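Local coordinates for Glyoxalase/bleomycin resistance protein/dioxygenase (Catenulispora acidiphila, PDB 4G6X) that belongs to the vicinal oxygen chelate (glyoxalase/bleomycin resistance) superfamily and is possibly a dioxygenase, its substrate and reaction not established, at residues I27-Q37 with G74-S82; G98-I109 with G143-I151. All blocks are in the same frame, centred on the assembly; numbering follows the deposited sequence.

Contact 1: residues I27-Q37 with G74-S82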
loop_
_atom_site.group_PDB
_atom_site.type_symbol
_atom_site.label_atom_id
_atom_site.label_comp_id
_atom_site.label_asym_id
_atom_site.label_seq_id
_atom_site.Cartn_x
_atom_site.Cartn_y
_atom_site.Cartn_z
ATOM N N ILE A 27 -3.358 9.596 -2.633
ATOM C CA ILE A 27 -2.663 8.354 -2.282
ATOM C C ILE A 27 -1.330 8.662 -1.590
ATOM O O ILE A 27 -0.236 8.631 -2.184
ATOM C CB ILE A 27 -2.482 7.492 -3.533
ATOM C CG1 ILE A 27 -3.798 7.335 -4.295
ATOM C CG2 ILE A 27 -1.875 6.154 -3.102
ATOM C CD1 ILE A 27 -3.721 6.606 -5.619
ATOM N N HIS A 28 -1.416 8.953 -0.310
ATOM C CA HIS A 28 -0.329 9.532 0.468
ATOM C C HIS A 28 0.395 8.480 1.292
ATOM O O HIS A 28 1.493 8.746 1.818
ATOM C CB HIS A 28 -0.859 10.638 1.382
ATOM C CG HIS A 28 -1.610 10.097 2.594
ATOM N ND1 HIS A 28 -2.700 9.270 2.470
ATOM C CD2 HIS A 28 -1.357 10.212 3.952
ATOM C CE1 HIS A 28 -3.146 8.936 3.699
ATOM N NE2 HIS A 28 -2.331 9.503 4.608
ATOM N N LEU A 29 -0.231 7.318 1.482
ATOM C CA LEU A 29 0.322 6.311 2.356
ATOM C C LEU A 29 0.138 4.857 1.886
ATOM O O LEU A 29 -0.926 4.468 1.372
ATOM C CB LEU A 29 -0.338 6.426 3.708
ATOM C CG LEU A 29 0.131 5.614 4.891
ATOM C CD1 LEU A 29 1.487 6.146 5.343
ATOM C CD2 LEU A 29 -0.919 5.717 5.994
ATOM N N THR A 30 1.173 4.072 2.096
ATOM C CA THR A 30 1.097 2.622 1.883
ATOM C C THR A 30 1.785 1.972 3.062
ATOM O O THR A 30 2.339 2.669 3.907
ATOM C CB THR A 30 1.696 2.183 0.537
ATOM O OG1 THR A 30 1.363 0.796 0.235
ATOM C CG2 THR A 30 3.197 2.356 0.492
ATOM N N ASN A 31 1.618 0.657 3.206
ATOM C CA ASN A 31 2.117 -0.025 4.417
ATOM C C ASN A 31 2.712 -1.369 4.137
ATOM O O ASN A 31 2.322 -2.047 3.166
ATOM C CB ASN A 31 1.013 -0.175 5.460
ATOM C CG ASN A 31 -0.117 -1.059 4.988
ATOM O OD1 ASN A 31 -0.736 -0.773 3.945
ATOM N ND2 ASN A 31 -0.369 -2.149 5.685
ATOM N N VAL A 32 3.685 -1.740 4.950
ATOM C CA VAL A 32 4.121 -3.130 5.046
ATOM C C VAL A 32 4.066 -3.508 6.530
ATOM O O VAL A 32 4.380 -2.701 7.431
ATOM C CB VAL A 32 5.555 -3.281 4.488
ATOM C CG1 VAL A 32 6.211 -4.578 4.909
ATOM C CG2 VAL A 32 5.512 -3.212 2.970
ATOM N N PHE A 33 3.650 -4.766 6.800
ATOM C CA PHE A 33 3.644 -5.295 8.124
ATOM C C PHE A 33 4.956 -5.949 8.440
ATOM O O PHE A 33 5.346 -6.904 7.757
ATOM C CB PHE A 33 2.516 -6.344 8.248
ATOM C CG PHE A 33 1.098 -5.760 8.143
ATOM C CD1 PHE A 33 0.509 -5.138 9.219
ATOM C CD2 PHE A 33 0.359 -5.924 7.021
ATOM C CE1 PHE A 33 -0.766 -4.610 9.131
ATOM C CE2 PHE A 33 -0.936 -5.379 6.895
ATOM C CZ PHE A 33 -1.496 -4.748 7.972
ATOM N N VAL A 34 5.633 -5.422 9.447
ATOM C CA VAL A 34 6.985 -5.908 9.813
ATOM C C VAL A 34 6.926 -6.603 11.159
ATOM O O VAL A 34 6.187 -6.225 12.075
ATOM C CB VAL A 34 8.020 -4.771 9.824
ATOM C CG1 VAL A 34 8.064 -4.120 8.473
ATOM C CG2 VAL A 34 7.702 -3.706 10.871
ATOM N N ASP A 35 7.745 -7.628 11.305
ATOM C CA ASP A 35 7.801 -8.317 12.575
ATOM C C ASP A 35 8.402 -7.501 13.737
ATOM O O ASP A 35 7.904 -7.578 14.865
ATOM C CB ASP A 35 8.503 -9.649 12.406
ATOM C CG ASP A 35 9.982 -9.527 12.038
ATOM O OD1 ASP A 35 10.382 -8.455 11.486
ATOM O OD2 ASP A 35 10.751 -10.512 12.274
ATOM N N ASP A 36 9.403 -6.653 13.464
ATOM C CA ASP A 36 10.167 -5.944 14.492
ATOM C C ASP A 36 10.477 -4.583 13.881
ATOM O O ASP A 36 11.177 -4.511 12.865
ATOM C CB ASP A 36 11.451 -6.750 14.716
ATOM C CG ASP A 36 12.414 -6.124 15.713
ATOM O OD1 ASP A 36 12.982 -6.903 16.504
ATOM O OD2 ASP A 36 12.710 -4.905 15.682
ATOM N N GLN A 37 9.891 -3.520 14.439
ATOM C CA GLN A 37 10.110 -2.172 13.827
ATOM C C GLN A 37 11.535 -1.682 13.853
ATOM O O GLN A 37 11.862 -0.897 12.965
ATOM C CB GLN A 37 9.216 -1.103 14.416
ATOM C CG GLN A 37 7.760 -1.391 14.179
ATOM C CD GLN A 37 6.837 -0.283 14.765
ATOM O OE1 GLN A 37 6.725 -0.136 15.994
ATOM N NE2 GLN A 37 6.209 0.519 13.887
ATOM N N GLY A 74 6.546 13.090 -0.830
ATOM C CA GLY A 74 5.573 12.283 -1.543
ATOM C C GLY A 74 5.005 11.183 -0.649
ATOM O O GLY A 74 4.900 11.352 0.553
ATOM N N THR A 75 4.644 10.066 -1.267
ATOM C CA THR A 75 3.972 8.982 -0.585
ATOM C C THR A 75 4.889 8.443 0.474
ATOM O O THR A 75 6.096 8.373 0.254
ATOM C CB THR A 75 3.578 7.923 -1.613
ATOM O OG1 THR A 75 2.762 8.567 -2.636
ATOM C CG2 THR A 75 2.846 6.768 -0.980
ATOM N N GLN A 76 4.313 8.102 1.623
ATOM C CA GLN A 76 5.039 7.548 2.754
ATOM C C GLN A 76 4.732 6.051 2.886
ATOM O O GLN A 76 3.665 5.616 2.482
ATOM C CB GLN A 76 4.600 8.228 4.042
ATOM C CG GLN A 76 5.101 9.644 4.145
ATOM C CD GLN A 76 4.567 10.369 5.376
ATOM O OE1 GLN A 76 4.445 9.793 6.470
ATOM N NE2 GLN A 76 4.329 11.664 5.220
ATOM N N LEU A 77 5.725 5.289 3.321
ATOM C CA LEU A 77 5.580 3.867 3.638
ATOM C C LEU A 77 5.606 3.703 5.148
ATOM O O LEU A 77 6.606 3.979 5.848
ATOM C CB LEU A 77 6.725 3.049 2.990
ATOM C CG LEU A 77 6.955 1.587 3.414
ATOM C CD1 LEU A 77 5.783 0.770 2.886
ATOM C CD2 LEU A 77 8.310 1.097 2.888
ATOM N N LEU A 78 4.523 3.099 5.680
ATOM C CA LEU A 78 4.371 2.851 7.094
ATOM C C LEU A 78 4.907 1.451 7.370
ATOM O O LEU A 78 4.524 0.535 6.649
ATOM C CB LEU A 78 2.861 2.862 7.462
ATOM C CG LEU A 78 2.498 2.564 8.917
ATOM C CD1 LEU A 78 2.936 3.699 9.826
ATOM C CD2 LEU A 78 0.984 2.315 8.979
ATOM N N LEU A 79 5.824 1.353 8.317
ATOM C CA LEU A 79 6.437 0.096 8.727
ATOM C C LEU A 79 5.717 -0.331 9.982
ATOM O O LEU A 79 6.071 0.070 11.084
ATOM C CB LEU A 79 7.936 0.278 8.911
ATOM C CG LEU A 79 8.685 0.798 7.685
ATOM C CD1 LEU A 79 10.142 1.034 8.063
ATOM C CD2 LEU A 79 8.524 -0.108 6.480
ATOM N N GLU A 80 4.614 -1.060 9.815
ATOM C CA GLU A 80 3.740 -1.258 10.984
ATOM C C GLU A 80 3.823 -2.624 11.618
ATOM O O GLU A 80 4.183 -3.580 10.930
ATOM C CB GLU A 80 2.301 -0.867 10.714
ATOM C CG GLU A 80 1.577 -1.764 9.837
ATOM C CD GLU A 80 0.094 -1.363 9.614
ATOM O OE1 GLU A 80 -0.779 -1.368 10.515
ATOM O OE2 GLU A 80 -0.177 -1.091 8.448
ATOM N N PRO A 81 3.550 -2.692 12.929
ATOM C CA PRO A 81 3.693 -3.963 13.636
ATOM C C PRO A 81 2.763 -5.038 13.108
ATOM O O PRO A 81 1.691 -4.762 12.540
ATOM C CB PRO A 81 3.351 -3.623 15.098
ATOM C CG PRO A 81 3.492 -2.157 15.206
ATOM C CD PRO A 81 3.182 -1.595 13.844
ATOM N N SER A 82 3.168 -6.284 13.320
ATOM C CA SER A 82 2.410 -7.475 12.869
ATOM C C SER A 82 1.737 -8.180 14.031
ATOM O O SER A 82 1.594 -9.384 13.974
ATOM C CB SER A 82 3.367 -8.458 12.151
ATOM O OG SER A 82 3.985 -7.806 11.006
HETATM O O HOH W 1 2.476 11.334 2.186
HETATM O O HOH W 2 5.080 -7.081 15.216
#

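Contact 2: residues G98-I109 with G143-I151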
loop_
_atom_site.group_PDB
_atom_site.type_symbol
_atom_site.label_atom_id
_atom_site.label_comp_id
_atom_site.label_asym_id
_atom_site.label_seq_id
_atom_site.Cartn_x
_atom_site.Cartn_y
_atom_site.Cartn_z
ATOM N N GLY A 98 5.686 -17.107 -2.916
ATOM C CA GLY A 98 6.566 -16.183 -3.650
ATOM C C GLY A 98 5.943 -14.861 -3.996
ATOM O O GLY A 98 6.362 -14.176 -4.930
ATOM N N ILE A 99 4.884 -14.516 -3.292
ATOM C CA ILE A 99 4.129 -13.326 -3.599
ATOM C C ILE A 99 4.608 -12.121 -2.775
ATOM O O ILE A 99 4.652 -12.168 -1.563
ATOM C CB ILE A 99 2.619 -13.518 -3.307
ATOM C CG1 ILE A 99 2.058 -14.652 -4.186
ATOM C CG2 ILE A 99 1.909 -12.221 -3.534
ATOM C CD1 ILE A 99 0.738 -15.167 -3.683
ATOM N N PRO A 100 5.028 -11.066 -3.441
ATOM C CA PRO A 100 5.515 -9.864 -2.729
ATOM C C PRO A 100 4.401 -9.045 -2.081
ATOM O O PRO A 100 3.298 -8.961 -2.606
ATOM C CB PRO A 100 6.201 -9.045 -3.833
ATOM C CG PRO A 100 5.525 -9.486 -5.059
ATOM C CD PRO A 100 5.243 -10.949 -4.890
ATOM N N ALA A 101 4.700 -8.524 -0.908
ATOM C CA ALA A 101 3.789 -7.710 -0.142
ATOM C C ALA A 101 3.717 -6.307 -0.655
ATOM O O ALA A 101 2.725 -5.587 -0.402
ATOM C CB ALA A 101 4.232 -7.701 1.316
ATOM N N ALA A 102 4.769 -5.900 -1.337
ATOM C CA ALA A 102 4.836 -4.551 -1.856
ATOM C C ALA A 102 5.828 -4.498 -2.991
ATOM O O ALA A 102 6.692 -5.381 -3.147
ATOM C CB ALA A 102 5.258 -3.598 -0.750
ATOM N N SER A 103 5.682 -3.474 -3.839
ATOM C CA SER A 103 6.562 -3.303 -5.001
ATOM C C SER A 103 7.017 -1.842 -5.143
ATOM O O SER A 103 6.186 -0.926 -5.082
ATOM C CB SER A 103 5.854 -3.739 -6.305
ATOM O OG SER A 103 5.161 -4.983 -6.207
ATOM N N PHE A 104 8.318 -1.653 -5.397
ATOM C CA PHE A 104 8.970 -0.304 -5.557
ATOM C C PHE A 104 9.576 -0.207 -6.910
ATOM O O PHE A 104 10.007 -1.192 -7.474
ATOM C CB PHE A 104 10.060 -0.057 -4.491
ATOM C CG PHE A 104 9.538 -0.212 -3.097
ATOM C CD1 PHE A 104 8.556 0.643 -2.625
ATOM C CD2 PHE A 104 9.906 -1.278 -2.309
ATOM C CE1 PHE A 104 7.994 0.468 -1.363
ATOM C CE2 PHE A 104 9.346 -1.469 -1.051
ATOM C CZ PHE A 104 8.370 -0.625 -0.576
ATOM N N ALA A 105 9.577 1.002 -7.457
ATOM C CA ALA A 105 10.086 1.240 -8.813
ATOM C C ALA A 105 11.534 1.710 -8.805
ATOM O O ALA A 105 11.951 2.461 -7.916
ATOM C CB ALA A 105 9.210 2.297 -9.496
ATOM N N VAL A 106 12.317 1.255 -9.769
ATOM C CA VAL A 106 13.693 1.760 -9.901
ATOM C C VAL A 106 13.966 2.012 -11.382
ATOM O O VAL A 106 13.353 1.380 -12.250
ATOM C CB VAL A 106 14.749 0.779 -9.305
ATOM C CG1 VAL A 106 14.532 0.601 -7.789
ATOM C CG2 VAL A 106 14.688 -0.569 -10.017
ATOM N N ASP A 107 14.908 2.913 -11.648
ATOM C CA ASP A 107 15.323 3.217 -13.018
ATOM C C ASP A 107 16.217 2.133 -13.643
ATOM O O ASP A 107 16.089 1.890 -14.847
ATOM C CB ASP A 107 16.072 4.555 -13.055
ATOM C CG ASP A 107 15.186 5.739 -12.668
ATOM O OD1 ASP A 107 14.007 5.789 -13.125
ATOM O OD2 ASP A 107 15.678 6.611 -11.900
ATOM N N ASP A 108 17.089 1.499 -12.837
ATOM C CA ASP A 108 18.059 0.502 -13.312
ATOM C C ASP A 108 18.123 -0.649 -12.322
ATOM O O ASP A 108 18.863 -0.597 -11.351
ATOM C CB ASP A 108 19.443 1.157 -13.454
ATOM C CG ASP A 108 20.492 0.230 -14.076
ATOM O OD1 ASP A 108 20.277 -1.019 -14.155
ATOM O OD2 ASP A 108 21.548 0.786 -14.500
ATOM N N ILE A 109 17.354 -1.692 -12.594
ATOM C CA ILE A 109 17.216 -2.827 -11.680
ATOM C C ILE A 109 18.500 -3.656 -11.588
ATOM O O ILE A 109 18.834 -4.195 -10.548
ATOM C CB ILE A 109 15.991 -3.687 -12.082
ATOM C CG1 ILE A 109 15.535 -4.601 -10.939
ATOM C CG2 ILE A 109 16.275 -4.529 -13.313
ATOM C CD1 ILE A 109 14.150 -5.144 -11.199
ATOM N N GLY A 143 9.687 -10.643 7.376
ATOM C CA GLY A 143 8.578 -11.501 7.033
ATOM C C GLY A 143 7.898 -11.247 5.688
ATOM O O GLY A 143 6.874 -11.860 5.390
ATOM N N ASN A 144 8.463 -10.360 4.858
ATOM C CA ASN A 144 7.923 -10.026 3.538
ATOM C C ASN A 144 8.911 -10.258 2.390
ATOM O O ASN A 144 10.167 -10.163 2.568
ATOM C CB ASN A 144 7.502 -8.574 3.456
ATOM C CG ASN A 144 6.642 -8.126 4.582
ATOM O OD1 ASN A 144 7.067 -7.343 5.443
ATOM N ND2 ASN A 144 5.412 -8.600 4.609
ATOM N N LEU A 145 8.347 -10.520 1.218
ATOM C CA LEU A 145 9.082 -10.414 -0.028
ATOM C C LEU A 145 8.717 -9.055 -0.608
ATOM O O LEU A 145 7.566 -8.612 -0.486
ATOM C CB LEU A 145 8.657 -11.542 -0.994
ATOM C CG LEU A 145 8.983 -13.000 -0.549
ATOM C CD1 LEU A 145 8.397 -14.027 -1.475
ATOM C CD2 LEU A 145 10.500 -13.217 -0.404
ATOM N N ILE A 146 9.677 -8.426 -1.278
ATOM C CA ILE A 146 9.517 -7.074 -1.768
ATOM C C ILE A 146 9.934 -7.133 -3.208
ATOM O O ILE A 146 10.997 -7.699 -3.514
ATOM C CB ILE A 146 10.445 -6.100 -1.048
ATOM C CG1 ILE A 146 10.076 -6.004 0.442
ATOM C CG2 ILE A 146 10.406 -4.703 -1.681
ATOM C CD1 ILE A 146 8.652 -5.543 0.737
ATOM N N GLN A 147 9.087 -6.623 -4.079
ATOM C CA GLN A 147 9.413 -6.581 -5.499
ATOM C C GLN A 147 10.006 -5.227 -5.914
ATOM O O GLN A 147 9.472 -4.163 -5.570
ATOM C CB GLN A 147 8.156 -6.911 -6.316
ATOM C CG GLN A 147 8.338 -7.094 -7.806
ATOM C CD GLN A 147 7.020 -7.317 -8.510
ATOM O OE1 GLN A 147 6.101 -6.504 -8.433
ATOM N NE2 GLN A 147 6.935 -8.389 -9.197
ATOM N N LEU A 148 11.086 -5.318 -6.694
ATOM C CA LEU A 148 11.608 -4.217 -7.497
ATOM C C LEU A 148 11.145 -4.337 -8.939
ATOM O O LEU A 148 11.171 -5.402 -9.546
ATOM C CB LEU A 148 13.106 -4.254 -7.496
ATOM C CG LEU A 148 13.911 -3.692 -6.323
ATOM C CD1 LEU A 148 13.171 -3.352 -5.077
ATOM C CD2 LEU A 148 15.279 -4.361 -6.113
HETATM N N MSE A 149 10.717 -3.220 -9.493
HETATM C CA MSE A 149 10.142 -3.178 -10.833
HETATM C C MSE A 149 10.844 -2.130 -11.651
HETATM O O MSE A 149 10.878 -0.935 -11.279
HETATM C CB MSE A 149 8.679 -2.745 -10.837
HETATM C CG MSE A 149 7.722 -3.709 -10.096
HETATM SE SE MSE A 149 5.766 -3.245 -10.178
HETATM C CE MSE A 149 5.953 -2.816 -12.074
ATOM N N GLN A 150 11.303 -2.520 -12.835
ATOM C CA GLN A 150 12.055 -1.528 -13.616
ATOM C C GLN A 150 11.155 -0.672 -14.454
ATOM O O GLN A 150 10.481 -1.136 -15.391
ATOM C CB GLN A 150 13.197 -2.095 -14.425
ATOM C CG GLN A 150 13.950 -0.953 -15.117
ATOM C CD GLN A 150 15.197 -1.428 -15.799
ATOM O OE1 GLN A 150 16.273 -1.478 -15.215
ATOM N NE2 GLN A 150 15.063 -1.743 -17.069
ATOM N N ILE A 151 11.207 0.601 -14.044
ATOM C CA ILE A 151 10.432 1.716 -14.542
ATOM C C ILE A 151 11.388 2.916 -14.486
ATOM O O ILE A 151 11.550 3.647 -15.487
ATOM C CB ILE A 151 9.168 1.954 -13.647
ATOM C CG1 ILE A 151 8.158 0.792 -13.796
ATOM C CG2 ILE A 151 8.484 3.285 -13.961
ATOM C CD1 ILE A 151 6.954 0.875 -12.879
HETATM O O HOH W 3 5.554 -11.013 0.850
HETATM O O HOH W 4 18.430 -2.932 -15.716
#

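Contact 1: residues I27-Q37 with G74-S82
Thr-30 and Val-32 meet Leu-77 on the buried face of two neighbouring parallel strands. The CD1 methyl of Leu-77 lies 3.9 Å from Thr-30 CG2 and 4.0 Å from Val-32 CG2, wedged between the two, and Tyr-44 of helix 37-46 covers Val-32, Leu-77 and Leu-79. The backbones beneath are closely bonded: Leu-78 N gives to Thr-30 O at 2.8 Å, and Val-32 N returns to Leu-78 O. These are the first and fourth strands of a βαβββ unit, the building block of the vicinal oxygen chelate fold, brought side by side although helix 37-46 and strands 51-58 and 61-67 come between them in the chain. The helix also ties in at its first turn, where Gln-37 NE2 donates to Leu-79 O over 2.8 Å, the acceptor nearly in the amide plane; Arg-62 O is a second acceptor for the same nitrogen.

The other face, with Asn-31, Phe-33 and Glu-80, is more open and its polar grip slacker. With CG of Glu-80 set between backbone N and carbonyl carbon (chi1 72°), the chain runs alongside the Phe-33 ring, CD 3.4 Å from CE1, carboxylate and ring planes 32° apart. Its OE2 accepts a weak, bent bond from Asn-31 ND2 (3.0 Å, 121° at the hydrogen). Pro-81 O comes to the ring edge in plane, 3.5 Å from Phe-33 CD1.

Contact 2: residues G98-I109 with G143-I151
The second βαβββ unit of this vicinal oxygen chelate fold is closed here, where strand 102-106 lies parallel to strand 145-150. Gln-147 N donates to Ala-102 O at 2.9 Å, and Phe-104 N answers to Gln-147 O. On one face, in one of its two conformers, Ser-103 OG, anti to the carbonyl carbon (chi1 -46°), can give its proton to Gln-147 OE1 over 2.9 Å; selenomethionine Met-149 on the same face lies near a bound glycerol, probably from the crystallisation liquor. On the reverse face Ile-146 CG2 presses on the Phe-104 ring at its edge, 3.5 Å from CE2; the same ring packs edge-to-face with Phe-50.

Beyond the strands, Gln-150 reaches out extended to catch Ile-109 N with OE1 (2.8 Å, 165° at the hydrogen), holding the first turn of helix 109-118. A water joins that oxygen to Asp-108 OD1, which itself caps the helix through Ala-111 N. Ile-109 CD1 swings back over the strand, 3.9 Å from Leu-148 CB. Such pairing of a unit's first and last strands, with the helix after the first packed against the sheet, typifies the βαβββ module.

Contacts 1 and 2 hold equivalent elements, the first and last strands of the two βαβββ units. In each the face turned to the other unit is core (Val-32 and Leu-77; Phe-104 and Ile-146), and there Val-32 CG2 sits 3.7 Å from Ala-102 CB; the ends at Asp-35 and at Asp-107 and Asp-108 are exposed. A glutamine pins the helix start in each, from helix to strand in contact 1 and from strand to helix in contact 2. Both face the second subunit, contact 1 through Thr-30 and Thr-75, whose hydroxyls each bond to the same residue of that subunit, contact 2 through a salt bridge from Asp-107 to Arg-26 of that subunit.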